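Local structure of glucosidase (Croceicoccus marinus, 5Z3K) at residues G28-T36 with A90-T98; C196-G204 with D404-R412. The protein is a GH39-family beta-glucosidase, which probably hydrolyses O-glycosidic bonds in its sugar substrates. One frame throughout, in Å; residues are numbered along the deposited sequence.

Contact 1: residues G28-T36 with A90-T98; sequences GIPAPAPGT and ATDTWVGQT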
# COMPACT_ATOMS: atom_id res chain seq x y z
N GLY A 28 -6.12 6.37 -2.40
CA GLY A 28 -7.47 6.58 -2.87
C GLY A 28 -8.20 7.63 -2.04
O GLY A 28 -7.69 8.15 -1.06
N ILE A 29 -9.43 7.90 -2.47
CA ILE A 29 -10.31 8.91 -1.89
C ILE A 29 -11.38 8.18 -1.08
O ILE A 29 -12.24 7.50 -1.67
CB ILE A 29 -10.93 9.80 -2.98
CG1 ILE A 29 -9.83 10.58 -3.72
CG2 ILE A 29 -11.97 10.74 -2.36
CD1 ILE A 29 -10.29 11.25 -5.03
N PRO A 30 -11.39 8.29 0.25
CA PRO A 30 -12.30 7.47 1.06
C PRO A 30 -13.70 8.04 1.24
O PRO A 30 -14.59 7.29 1.68
CB PRO A 30 -11.58 7.39 2.42
CG PRO A 30 -10.80 8.66 2.50
CD PRO A 30 -10.36 8.96 1.08
N ALA A 31 -13.93 9.30 0.89
CA ALA A 31 -15.19 9.98 1.20
C ALA A 31 -15.16 11.35 0.54
O ALA A 31 -14.09 11.86 0.20
CB ALA A 31 -15.38 10.12 2.72
N PRO A 32 -16.34 11.96 0.33
CA PRO A 32 -16.39 13.29 -0.31
C PRO A 32 -15.61 14.35 0.46
O PRO A 32 -15.43 14.27 1.67
CB PRO A 32 -17.89 13.62 -0.32
CG PRO A 32 -18.56 12.32 -0.26
CD PRO A 32 -17.68 11.37 0.47
N ALA A 33 -15.19 15.37 -0.28
CA ALA A 33 -14.61 16.59 0.24
C ALA A 33 -15.08 17.72 -0.66
O ALA A 33 -15.52 17.47 -1.79
CB ALA A 33 -13.07 16.54 0.26
N PRO A 34 -15.02 18.97 -0.20
CA PRO A 34 -15.47 20.09 -1.05
C PRO A 34 -14.77 20.09 -2.40
O PRO A 34 -13.54 19.98 -2.49
CB PRO A 34 -15.11 21.32 -0.22
CG PRO A 34 -15.12 20.85 1.19
CD PRO A 34 -14.62 19.42 1.14
N GLY A 35 -15.58 20.18 -3.46
CA GLY A 35 -15.09 20.13 -4.82
C GLY A 35 -14.93 18.74 -5.39
O GLY A 35 -14.74 18.59 -6.60
N THR A 36 -14.98 17.71 -4.54
CA THR A 36 -14.90 16.31 -4.95
C THR A 36 -15.97 15.55 -4.16
O THR A 36 -15.71 14.74 -3.27
CB THR A 36 -13.51 15.72 -4.71
OG1 THR A 36 -12.52 16.59 -5.26
CG2 THR A 36 -13.39 14.33 -5.36
N ALA A 90 -10.03 21.08 0.77
CA ALA A 90 -10.36 19.69 0.48
C ALA A 90 -9.32 18.76 1.10
O ALA A 90 -9.65 17.71 1.65
CB ALA A 90 -10.46 19.46 -1.03
N THR A 91 -8.05 19.16 1.02
CA THR A 91 -6.99 18.35 1.61
C THR A 91 -7.16 18.26 3.13
O THR A 91 -6.96 17.19 3.72
CB THR A 91 -5.62 18.93 1.25
OG1 THR A 91 -5.52 19.05 -0.18
CG2 THR A 91 -4.50 18.00 1.74
N ASP A 92 -7.56 19.36 3.77
CA ASP A 92 -7.86 19.33 5.20
C ASP A 92 -8.92 18.28 5.50
O ASP A 92 -8.83 17.58 6.52
CB ASP A 92 -8.38 20.70 5.67
CG ASP A 92 -7.28 21.73 5.84
OD1 ASP A 92 -6.09 21.39 5.70
OD2 ASP A 92 -7.64 22.89 6.11
N THR A 93 -9.94 18.19 4.66
CA THR A 93 -11.02 17.24 4.90
C THR A 93 -10.50 15.80 4.84
O THR A 93 -10.79 14.99 5.72
CB THR A 93 -12.14 17.48 3.89
OG1 THR A 93 -12.67 18.79 4.14
CG2 THR A 93 -13.25 16.46 4.03
N TRP A 94 -9.70 15.49 3.82
CA TRP A 94 -9.19 14.14 3.68
C TRP A 94 -8.17 13.81 4.77
O TRP A 94 -8.12 12.67 5.26
CB TRP A 94 -8.59 13.96 2.29
CG TRP A 94 -9.66 13.86 1.21
CD1 TRP A 94 -10.78 13.09 1.24
CD2 TRP A 94 -9.68 14.55 -0.05
NE1 TRP A 94 -11.50 13.25 0.08
CE2 TRP A 94 -10.85 14.15 -0.73
CE3 TRP A 94 -8.83 15.48 -0.66
CZ2 TRP A 94 -11.20 14.64 -1.99
CZ3 TRP A 94 -9.17 15.97 -1.93
CH2 TRP A 94 -10.35 15.55 -2.58
N VAL A 95 -7.36 14.80 5.17
CA VAL A 95 -6.43 14.58 6.28
C VAL A 95 -7.19 14.30 7.56
O VAL A 95 -6.86 13.38 8.32
CB VAL A 95 -5.50 15.80 6.43
CG1 VAL A 95 -4.79 15.81 7.78
CG2 VAL A 95 -4.48 15.82 5.28
N GLY A 96 -8.24 15.08 7.82
CA GLY A 96 -9.04 14.83 9.01
C GLY A 96 -9.72 13.48 8.98
O GLY A 96 -9.78 12.79 10.00
N GLN A 97 -10.22 13.07 7.81
CA GLN A 97 -10.82 11.74 7.70
C GLN A 97 -9.81 10.66 8.02
O GLN A 97 -10.10 9.71 8.76
CB GLN A 97 -11.38 11.52 6.29
CG GLN A 97 -12.63 12.34 5.97
CD GLN A 97 -12.97 12.31 4.49
OE1 GLN A 97 -12.32 11.61 3.70
NE2 GLN A 97 -13.99 13.08 4.10
N THR A 98 -8.60 10.80 7.47
CA THR A 98 -7.59 9.77 7.66
C THR A 98 -7.17 9.70 9.12
O THR A 98 -7.04 8.60 9.68
CB THR A 98 -6.38 10.06 6.76
OG1 THR A 98 -6.81 10.11 5.39
CG2 THR A 98 -5.33 8.98 6.93

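Contact 2: residues C196-G204 with D404-R412; sequences CVAFPLNEG and DMSLNVPPR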
# COMPACT_ATOMS: atom_id res chain seq x y z
N CYS A 196 9.66 7.66 -5.95
CA CYS A 196 8.58 6.83 -6.50
C CYS A 196 8.98 6.28 -7.87
O CYS A 196 8.33 6.57 -8.88
CB CYS A 196 7.26 7.60 -6.58
SG CYS A 196 5.85 6.51 -6.97
N VAL A 197 10.04 5.47 -7.87
CA VAL A 197 10.52 4.82 -9.09
C VAL A 197 9.43 3.95 -9.69
O VAL A 197 8.91 3.03 -9.04
CB VAL A 197 11.77 3.98 -8.77
CG1 VAL A 197 12.34 3.37 -10.05
CG2 VAL A 197 12.81 4.82 -8.05
N ALA A 198 9.11 4.19 -10.97
CA ALA A 198 8.11 3.38 -11.65
C ALA A 198 8.68 2.06 -12.15
O ALA A 198 7.95 1.06 -12.20
CB ALA A 198 7.51 4.15 -12.83
N PHE A 199 9.95 2.04 -12.53
CA PHE A 199 10.59 0.87 -13.14
C PHE A 199 11.78 0.45 -12.29
O PHE A 199 12.94 0.65 -12.68
CB PHE A 199 11.02 1.19 -14.58
CG PHE A 199 9.90 1.70 -15.45
CD1 PHE A 199 8.62 1.19 -15.33
CD2 PHE A 199 10.13 2.69 -16.39
CE1 PHE A 199 7.59 1.65 -16.13
CE2 PHE A 199 9.12 3.15 -17.19
CZ PHE A 199 7.84 2.63 -17.07
N PRO A 200 11.53 -0.16 -11.11
CA PRO A 200 12.61 -0.33 -10.12
C PRO A 200 13.69 -1.33 -10.52
O PRO A 200 14.72 -1.37 -9.83
CB PRO A 200 11.88 -0.81 -8.87
CG PRO A 200 10.61 -1.43 -9.39
CD PRO A 200 10.23 -0.60 -10.58
N LEU A 201 13.50 -2.15 -11.55
CA LEU A 201 14.59 -3.00 -12.04
C LEU A 201 15.28 -2.40 -13.26
O LEU A 201 15.97 -3.12 -13.98
CB LEU A 201 14.08 -4.41 -12.36
CG LEU A 201 13.43 -5.21 -11.22
CD1 LEU A 201 13.04 -6.61 -11.69
CD2 LEU A 201 14.34 -5.28 -10.00
N ASN A 202 15.09 -1.10 -13.51
CA ASN A 202 15.70 -0.41 -14.65
C ASN A 202 16.69 0.62 -14.12
O ASN A 202 16.32 1.48 -13.32
CB ASN A 202 14.64 0.28 -15.51
CG ASN A 202 13.90 -0.67 -16.43
OD1 ASN A 202 13.12 -1.50 -15.98
ND2 ASN A 202 14.13 -0.55 -17.73
N GLU A 203 17.94 0.53 -14.57
CA GLU A 203 18.90 1.57 -14.23
C GLU A 203 18.50 2.87 -14.92
O GLU A 203 17.88 2.87 -15.98
CB GLU A 203 20.32 1.16 -14.63
CG GLU A 203 20.53 1.12 -16.12
CD GLU A 203 21.89 0.54 -16.50
OE1 GLU A 203 22.74 0.36 -15.60
OE2 GLU A 203 22.10 0.26 -17.70
N GLY A 204 18.85 4.00 -14.30
CA GLY A 204 18.45 5.27 -14.85
C GLY A 204 18.69 6.45 -13.94
O GLY A 204 19.13 6.32 -12.79
N ASP A 404 3.97 3.28 -26.15
CA ASP A 404 4.76 2.05 -26.12
C ASP A 404 5.91 2.15 -25.12
O ASP A 404 6.83 2.96 -25.29
CB ASP A 404 5.29 1.73 -27.51
CG ASP A 404 4.41 0.75 -28.26
OD1 ASP A 404 3.89 -0.19 -27.61
OD2 ASP A 404 4.22 0.92 -29.48
N MSE A 405 5.86 1.32 -24.08
CA MSE A 405 6.88 1.35 -23.03
C MSE A 405 7.35 -0.06 -22.63
O MSE A 405 6.73 -1.06 -22.99
CB MSE A 405 6.34 2.08 -21.80
CG MSE A 405 6.01 3.55 -22.04
SE MSE A 405 6.43 4.63 -20.49
CE MSE A 405 8.35 4.30 -20.44
N SER A 406 8.45 -0.11 -21.88
CA SER A 406 9.04 -1.38 -21.50
C SER A 406 9.79 -1.23 -20.17
O SER A 406 10.36 -0.18 -19.88
CB SER A 406 10.00 -1.90 -22.58
OG SER A 406 11.25 -1.25 -22.48
N LEU A 407 9.78 -2.30 -19.38
CA LEU A 407 10.50 -2.33 -18.12
C LEU A 407 11.06 -3.73 -17.89
O LEU A 407 10.54 -4.72 -18.41
CB LEU A 407 9.62 -1.92 -16.93
CG LEU A 407 8.57 -2.94 -16.46
CD1 LEU A 407 8.34 -2.83 -14.97
CD2 LEU A 407 7.26 -2.74 -17.21
N ASN A 408 12.13 -3.80 -17.10
CA ASN A 408 12.69 -5.08 -16.69
C ASN A 408 11.81 -5.74 -15.63
O ASN A 408 11.35 -5.08 -14.69
CB ASN A 408 14.11 -4.90 -16.15
CG ASN A 408 15.08 -4.42 -17.22
OD1 ASN A 408 14.84 -4.60 -18.42
ND2 ASN A 408 16.17 -3.80 -16.79
N VAL A 409 11.55 -7.03 -15.80
CA VAL A 409 10.71 -7.81 -14.88
C VAL A 409 11.55 -8.99 -14.40
O VAL A 409 12.42 -9.45 -15.15
CB VAL A 409 9.42 -8.29 -15.55
CG1 VAL A 409 8.44 -7.13 -15.78
CG2 VAL A 409 9.73 -9.01 -16.85
N PRO A 410 11.34 -9.50 -13.19
CA PRO A 410 12.11 -10.65 -12.74
C PRO A 410 11.76 -11.88 -13.56
O PRO A 410 10.70 -11.94 -14.19
CB PRO A 410 11.69 -10.81 -11.27
CG PRO A 410 10.39 -10.11 -11.14
CD PRO A 410 10.38 -9.03 -12.18
N PRO A 411 12.65 -12.87 -13.61
CA PRO A 411 12.29 -14.14 -14.25
C PRO A 411 11.08 -14.75 -13.57
O PRO A 411 10.96 -14.75 -12.34
CB PRO A 411 13.54 -15.01 -14.06
CG PRO A 411 14.30 -14.36 -12.96
CD PRO A 411 14.02 -12.90 -13.06
N ARG A 412 10.17 -15.27 -14.38
CA ARG A 412 8.98 -15.89 -13.82
C ARG A 412 9.35 -17.14 -13.02
O ARG A 412 10.29 -17.87 -13.36
CB ARG A 412 8.00 -16.25 -14.93
CG ARG A 412 7.34 -15.05 -15.54
CD ARG A 412 6.46 -15.48 -16.65
NE ARG A 412 5.65 -14.38 -17.13
CZ ARG A 412 4.95 -14.42 -18.26
NH1 ARG A 412 4.97 -15.52 -19.01
NH2 ARG A 412 4.25 -13.36 -18.63
O HOH W 1 11.68 -2.31 -13.99
O HOH W 2 13.09 -2.44 -20.10

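Contact 1: residues G28-T36 with A90-T98
W94 reaches from helix 89-100 into the bend of loop 28-36, which wraps round its indole. At its CB, chi1 of -73° sets CG beside the backbone N and turns the ring off the helix flank toward the loop. CD1 lies loosely against P30 CD. Next along the rim, W94 NE1 donates to A31 O at 2.9 Å; the acceptor lies in the ring plane, and the bond runs nearly along the C=O axis with an N-H...O angle of 158°. This fixes the rotation of the indole and satisfies its polar atom. I29 CG2 approaches W94 NE1 obliquely, 3.5 Å away. Over one face of the six-membered ring sits the A33 methyl, its CB 3.4 Å from W94 CE2, a close CH-pi contact; A90 O lies above the same face, offset toward the rim. At the far end W94 CH2 meets T36 OG1 edge-on at 3.6 Å.

One turn along the helix, the extended Q97 side chain reaches the same loop: Q97 NE2 donates to P32 O (3.1 Å), rather bent at 142° and tilted from the carbonyl plane. Q97 OE1 is buried against P30 CG and A31 CB, 3.5 Å from each, and has no polar partner in the model. A33 to T36 form a type II beta turn with G35 at its third position, closed by T36 N to A33 O. In this turn P34 O rests on A90 CB, while P34 CD lies 3.6 Å from T93 OG1.

The loop follows barrel strand 25-27. Helix 43-48 packs on P30 and Q97 through L43, W59 meets the W94 ring, and T91 and V95 turn to strand 104-109 and helix 123-138.

Contact 2: residues C196-G204 with D404-R412
N202 OD1 takes the backbone N-H of N408, joining the turn of 196-204 to strand 405-408. The bond from N408 N to N202 OD1 is 2.7 Å long, almost straight at 171°, in the carbonyl plane and on a lone pair. N408 also donates through ND2 to L201 O at 2.9 Å, from a position tilted out of that carbonyl plane. The two side-chain amides of N202 and N408 are stacked, their planes 20° apart. N202 CG stands beside its own backbone N (chi1 -78°), which lets the amide swing across to the strand.

Two waters complete this polar shell. One accepts from L201 N and donates to both N202 OD1 (2.6 Å) and N408 O, so OD1 is gripped from the strand backbone and from solvent. The other links N202 ND2, S406 OG and N408 OD1 by longer bonds.

Apolar contacts flank the amides. F199 CD1 rests against L407 CB at 3.6 Å. At the edge of the same ring lies the bent side chain of M405, a selenomethionine, its CE 3.5 Å from F199 CE2; this is a Met-aromatic contact with SE also at the ring edge. The L201 side chain crosses P410 at about a right angle, L201 CD1 3.6 Å from P410 CD.

What positions the first shell is a type I beta turn from F199 to N202, closed by N202 N to F199 O. Behind it, D159 accepts from A198 N and F199 N, and R207 NH1 hydrogen-bonds to P200 O, while the F160 ring meets that of F199.

The turn leaves the end of barrel strand 191-197. W228 of strand 223-229 touches P200, L407 and P410, I242 of helix 238-252 touches P200, L201 and P410, and strand 391-394 pairs with 405-408.

Overall arrangement
Contact 1 closes along the chain before contact 2 opens; their centres lie 33 Å apart, with nearest atoms about 13 Å apart and no touch. Both involve loops that follow strands of the eight-stranded parallel barrel: 25-27, the first, for contact 1, and 191-197, the fifth, for contact 2. Contact 1 stays within the barrel domain, joining loop to helix 89-100. Contact 2 brings in strand 405-408, paired with 391-394 in a separate two-stranded antiparallel sheet. In sequence that pair comes between strands 369-376 and 423-429 of the nine-stranded sheet, so a part of the chain inserted between two strands of that sheet packs on the barrel.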